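Local coordinates for putative nucleolar GTP-binding protein 1 (Plasmodium falciparum, PDB 2QU8) that probably acts as a small GTPase of the nucleolar NOG1 family, binding guanine nucleotides, and is seen here with GDP bound, at residues 87-91 and 92-96. Sequence-based numbering, arbitrary orientation.
Sequences LDRAF and ENRNT
Phe91 and Arg94 meet round a tight beta turn, closed by one backbone bond from Arg94 N to Phe91 O (3.1 Å). With CG anti to its carbonyl carbon (chi1 -59°), Arg94 starts back over the turn, and bends at chi2 and chi3 bring its guanidinium back across Arg89 and Ala90. Its CB and CG rest on the carbonyl oxygen of Phe91, and CG also comes 4.2 Å from CD1 of Phe91, approaching the ring obliquely; the guanidinium stands nearly perpendicular to that ring. A long, flexible arginine suits this place: its first methylenes pack on the turn while its polar end reaches further. Arg94 NE donates to a water (2.7 Å) that probably donates to Arg89 O, and Arg94 NH2 lies 3.4 Å from Arg89 CD. The like charges come near without touching, Arg94 NH2 being 4.8 Å from Arg89 NE. A side-on salt bridge, Arg89 NE to Asp88 OD1 (2.7 Å) and Arg89 NH2 to Asp88 OD2 (2.8 Å), probably offsets the charge of Arg89. Asn95 caps helix 96-106, accepting from Glu98 N. In this surface loop after strand 76-82, probably the switch II region of GTPases, the apolar ring of Phe91 suits its place against Ile102 of helix 96-106 and Ile136 of helix 126-137, while Arg94 lies against Met99 and Ile102.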
loop_
_atom_site.group_PDB
_atom_site.type_symbol
_atom_site.label_atom_id
_atom_site.label_comp_id
_atom_site.label_asym_id
_atom_site.label_seq_id
_atom_site.Cartn_x
_atom_site.Cartn_y
_atom_site.Cartn_z
ATOM N N LEU A 87 7.133 7.639 0.390
ATOM C CA LEU A 87 6.952 6.199 0.196
ATOM C C LEU A 87 7.084 5.772 -1.265
ATOM O O LEU A 87 6.542 4.735 -1.689
ATOM C CB LEU A 87 5.620 5.756 0.818
ATOM C CG LEU A 87 5.534 5.959 2.341
ATOM C CD1 LEU A 87 4.185 5.527 2.871
ATOM C CD2 LEU A 87 6.651 5.202 3.062
ATOM N N ASP A 88 7.838 6.567 -2.021
ATOM C CA ASP A 88 8.054 6.335 -3.450
ATOM C C ASP A 88 9.535 6.184 -3.788
ATOM O O ASP A 88 9.904 6.075 -4.959
ATOM C CB ASP A 88 7.433 7.467 -4.291
ATOM C CG ASP A 88 7.979 8.846 -3.937
ATOM O OD1 ASP A 88 8.801 8.971 -2.994
ATOM O OD2 ASP A 88 7.584 9.813 -4.618
ATOM N N ARG A 89 10.374 6.186 -2.756
ATOM C CA ARG A 89 11.816 6.043 -2.926
ATOM C C ARG A 89 12.453 5.430 -1.675
ATOM O O ARG A 89 11.862 5.462 -0.590
ATOM C CB ARG A 89 12.464 7.390 -3.280
ATOM C CG ARG A 89 12.210 8.517 -2.287
ATOM C CD ARG A 89 12.349 9.871 -2.965
ATOM N NE ARG A 89 11.127 10.213 -3.693
ATOM C CZ ARG A 89 11.075 11.005 -4.760
ATOM N NH1 ARG A 89 12.182 11.565 -5.241
ATOM N NH2 ARG A 89 9.906 11.246 -5.342
ATOM N N ALA A 90 13.653 4.876 -1.840
ATOM C CA ALA A 90 14.358 4.205 -0.752
ATOM C C ALA A 90 14.671 5.160 0.396
ATOM O O ALA A 90 14.777 6.373 0.205
ATOM C CB ALA A 90 15.632 3.514 -1.273
ATOM N N PHE A 91 14.813 4.595 1.590
ATOM C CA PHE A 91 14.902 5.374 2.825
ATOM C C PHE A 91 16.299 5.884 3.191
ATOM O O PHE A 91 16.437 6.722 4.089
ATOM C CB PHE A 91 14.315 4.564 3.988
ATOM C CG PHE A 91 12.843 4.287 3.855
ATOM C CD1 PHE A 91 11.975 5.252 3.345
ATOM C CD2 PHE A 91 12.317 3.066 4.255
ATOM C CE1 PHE A 91 10.607 4.997 3.223
ATOM C CE2 PHE A 91 10.959 2.811 4.156
ATOM C CZ PHE A 91 10.096 3.778 3.634
ATOM N N GLU A 92 17.321 5.387 2.492
ATOM C CA GLU A 92 18.723 5.730 2.762
ATOM C C GLU A 92 19.008 7.228 2.857
ATOM O O GLU A 92 19.864 7.649 3.635
ATOM C CB GLU A 92 19.628 5.156 1.676
ATOM C CG GLU A 92 19.995 3.699 1.830
ATOM C CD GLU A 92 20.983 3.260 0.763
ATOM O OE1 GLU A 92 20.705 3.498 -0.436
ATOM O OE2 GLU A 92 22.040 2.687 1.122
ATOM N N ASN A 93 18.299 8.015 2.055
ATOM C CA ASN A 93 18.564 9.446 1.928
ATOM C C ASN A 93 17.708 10.321 2.847
ATOM O O ASN A 93 17.945 11.525 2.954
ATOM C CB ASN A 93 18.389 9.892 0.467
ATOM C CG ASN A 93 19.423 9.279 -0.471
ATOM O OD1 ASN A 93 20.506 8.864 -0.047
ATOM N ND2 ASN A 93 19.092 9.231 -1.758
ATOM N N ARG A 94 16.711 9.720 3.501
ATOM C CA ARG A 94 15.834 10.457 4.414
ATOM C C ARG A 94 16.606 11.000 5.613
ATOM O O ARG A 94 17.544 10.362 6.102
ATOM C CB ARG A 94 14.694 9.569 4.931
ATOM C CG ARG A 94 13.765 8.960 3.896
ATOM C CD ARG A 94 13.139 9.967 2.940
ATOM N NE ARG A 94 13.583 9.687 1.576
ATOM C CZ ARG A 94 14.230 10.537 0.788
ATOM N NH1 ARG A 94 14.502 11.769 1.192
ATOM N NH2 ARG A 94 14.585 10.151 -0.426
ATOM N N ASN A 95 16.210 12.181 6.078
ATOM C CA ASN A 95 16.708 12.721 7.343
ATOM C C ASN A 95 15.835 12.214 8.504
ATOM O O ASN A 95 14.862 11.475 8.277
ATOM C CB ASN A 95 16.777 14.256 7.300
ATOM C CG ASN A 95 15.421 14.908 7.027
ATOM O OD1 ASN A 95 14.386 14.482 7.547
ATOM N ND2 ASN A 95 15.428 15.954 6.209
ATOM N N THR A 96 16.173 12.607 9.733
ATOM C CA THR A 96 15.432 12.159 10.928
ATOM C C THR A 96 13.932 12.499 10.874
ATOM O O THR A 96 13.097 11.598 10.973
ATOM C CB THR A 96 16.075 12.682 12.226
ATOM O OG1 THR A 96 17.484 12.453 12.171
ATOM C CG2 THR A 96 15.522 11.952 13.432
HETATM O O HOH W 1 11.923 7.701 0.949
HETATM O O HOH W 2 15.946 8.389 -2.160
#